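Local coordinates for Alpha/beta hydrolase fold-3 domain-containing protein (Enterococcus faecalis, PDB 2QRU) that is of unknown function but has an alpha/beta hydrolase fold and probably acts as a hydrolase, at residues T84-N89 and Q118-T123. Numbering follows the deposited sequence.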
loop_
_atom_site.group_PDB
_atom_site.type_symbol
_atom_site.label_atom_id
_atom_site.label_comp_id
_atom_site.label_asym_id
_atom_site.label_seq_id
_atom_site.Cartn_x
_atom_site.Cartn_y
_atom_site.Cartn_z
ATOM N N THR A 84 -0.109 13.762 -5.649
ATOM C CA THR A 84 -0.674 13.833 -4.300
ATOM C C THR A 84 0.434 13.933 -3.260
ATOM O O THR A 84 0.349 14.749 -2.313
ATOM C CB THR A 84 -1.577 12.619 -4.009
ATOM O OG1 THR A 84 -2.603 12.548 -5.018
ATOM C CG2 THR A 84 -2.240 12.773 -2.643
ATOM N N PHE A 85 1.486 13.135 -3.448
ATOM C CA PHE A 85 2.597 13.210 -2.506
ATOM C C PHE A 85 3.243 14.586 -2.527
ATOM O O PHE A 85 3.555 15.149 -1.476
ATOM C CB PHE A 85 3.672 12.145 -2.746
ATOM C CG PHE A 85 4.725 12.175 -1.687
ATOM C CD1 PHE A 85 4.568 11.413 -0.523
ATOM C CD2 PHE A 85 5.818 13.046 -1.792
ATOM C CE1 PHE A 85 5.524 11.486 0.508
ATOM C CE2 PHE A 85 6.779 13.113 -0.744
ATOM C CZ PHE A 85 6.625 12.346 0.374
ATOM N N GLN A 86 3.455 15.116 -3.733
ATOM C CA GLN A 86 4.056 16.432 -3.861
ATOM C C GLN A 86 3.237 17.516 -3.123
ATOM O O GLN A 86 3.812 18.330 -2.406
ATOM C CB GLN A 86 4.258 16.796 -5.331
ATOM C CG GLN A 86 5.338 15.976 -5.999
ATOM C CD GLN A 86 5.574 16.486 -7.410
ATOM O OE1 GLN A 86 4.881 16.092 -8.350
ATOM N NE2 GLN A 86 6.516 17.414 -7.555
ATOM N N LEU A 87 1.912 17.479 -3.258
ATOM C CA LEU A 87 1.024 18.404 -2.514
ATOM C C LEU A 87 1.116 18.159 -1.006
ATOM O O LEU A 87 1.157 19.107 -0.209
ATOM C CB LEU A 87 -0.424 18.263 -2.973
ATOM C CG LEU A 87 -0.709 18.635 -4.433
ATOM C CD1 LEU A 87 -2.095 18.156 -4.864
ATOM C CD2 LEU A 87 -0.513 20.145 -4.696
ATOM N N LEU A 88 1.132 16.888 -0.617
ATOM C CA LEU A 88 1.237 16.507 0.806
ATOM C C LEU A 88 2.548 17.018 1.415
ATOM O O LEU A 88 2.609 17.465 2.577
ATOM C CB LEU A 88 1.124 14.976 0.952
ATOM C CG LEU A 88 1.109 14.433 2.385
ATOM C CD1 LEU A 88 -0.254 14.761 3.101
ATOM C CD2 LEU A 88 1.379 12.934 2.315
ATOM N N ASN A 89 3.612 16.947 0.625
ATOM C CA ASN A 89 4.889 17.485 1.036
ATOM C C ASN A 89 4.847 19.019 1.107
ATOM O O ASN A 89 5.434 19.604 2.016
ATOM C CB ASN A 89 5.989 17.062 0.075
ATOM C CG ASN A 89 7.359 17.479 0.560
ATOM O OD1 ASN A 89 7.755 17.173 1.686
ATOM N ND2 ASN A 89 8.089 18.194 -0.288
ATOM N N GLN A 118 12.517 9.558 -6.061
ATOM C CA GLN A 118 13.956 9.702 -6.324
ATOM C C GLN A 118 14.240 10.738 -7.397
ATOM O O GLN A 118 15.226 11.472 -7.303
ATOM C CB GLN A 118 14.590 8.357 -6.717
ATOM C CG GLN A 118 14.738 7.407 -5.548
ATOM C CD GLN A 118 15.166 5.998 -5.959
ATOM O OE1 GLN A 118 14.579 5.397 -6.843
ATOM N NE2 GLN A 118 16.151 5.463 -5.280
ATOM N N THR A 119 13.383 10.827 -8.415
ATOM C CA THR A 119 13.601 11.751 -9.518
ATOM C C THR A 119 13.317 13.208 -9.142
ATOM O O THR A 119 13.793 14.144 -9.794
ATOM C CB THR A 119 12.753 11.405 -10.775
ATOM O OG1 THR A 119 11.398 11.831 -10.578
ATOM C CG2 THR A 119 12.800 9.913 -11.084
ATOM N N LEU A 120 12.528 13.382 -8.097
ATOM C CA LEU A 120 12.133 14.685 -7.602
ATOM C C LEU A 120 12.954 15.099 -6.375
ATOM O O LEU A 120 12.581 16.037 -5.675
ATOM C CB LEU A 120 10.652 14.649 -7.237
ATOM C CG LEU A 120 9.649 14.363 -8.357
ATOM C CD1 LEU A 120 8.296 14.030 -7.735
ATOM C CD2 LEU A 120 9.546 15.544 -9.342
ATOM N N ASN A 121 14.051 14.382 -6.106
ATOM C CA ASN A 121 14.881 14.612 -4.908
ATOM C C ASN A 121 14.146 14.507 -3.573
ATOM O O ASN A 121 14.361 15.327 -2.672
ATOM C CB ASN A 121 15.588 15.973 -4.998
ATOM C CG ASN A 121 16.764 15.945 -5.922
ATOM O OD1 ASN A 121 17.695 15.155 -5.733
ATOM N ND2 ASN A 121 16.744 16.806 -6.932
ATOM N N LEU A 122 13.289 13.494 -3.439
ATOM C CA LEU A 122 12.440 13.331 -2.260
ATOM C C LEU A 122 12.476 11.896 -1.703
ATOM O O LEU A 122 11.429 11.289 -1.410
ATOM C CB LEU A 122 11.004 13.703 -2.586
ATOM C CG LEU A 122 10.752 15.208 -2.700
ATOM C CD1 LEU A 122 9.383 15.442 -3.307
ATOM C CD2 LEU A 122 10.844 15.820 -1.304
ATOM N N THR A 123 13.673 11.386 -1.508
ATOM C CA THR A 123 13.855 9.997 -1.103
ATOM C C THR A 123 13.307 9.726 0.323
ATOM O O THR A 123 13.635 10.451 1.262
ATOM C CB THR A 123 15.335 9.620 -1.156
ATOM O OG1 THR A 123 15.882 9.991 -2.436
ATOM C CG2 THR A 123 15.499 8.133 -0.920
#
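Phe85, Gln86 and Asn89, on one flank of helix 74-93, meet two leucines, Leu120 and Leu122, at the Schellman motif that ends helix 105-119 in this alpha/beta hydrolase fold. Asn121, with positive phi (57°), is the C-prime residue; it turns the chain between the two leucines, and both point their CB toward helix 74-93. Phe85 is the first to touch. Its CG is anti to the backbone N (chi1 -175°), which carries the ring toward Leu122; CD1 of that leucine sits near the ring plane at its edge, 4.3 Å from Phe85 CE2. The ring is buried, packed also against Leu113 and Leu117 of helix 105-119 and meeting the ring of Phe98 at about 45°. Gln86, one residue on, lays the outer part of its side chain, from CG to the amide, against Leu120. The extended chain crosses the Leu120 side chain at about a right angle, and Leu120 CD1 rests 3.7 Å from Gln86 CD, with NE2 of that amide almost as near and OE1 slightly farther. This is van der Waals contact on a partly exposed side of the joint, and Leu120 also leans on Thr82 of the same helix. A turn further along, Asn89 is buried and points toward the second segment, but its amide already has polar partners: OD1 accepts a hydrogen bond from the backbone N of Asn95, just past the end of the helix, and ND2 is hydrogen-bonded as well. The Leu122 side chain comes from the opposite direction, and its CD2 lies 3.8 Å from Asn89 ND2, a methyl against the amide nitrogen.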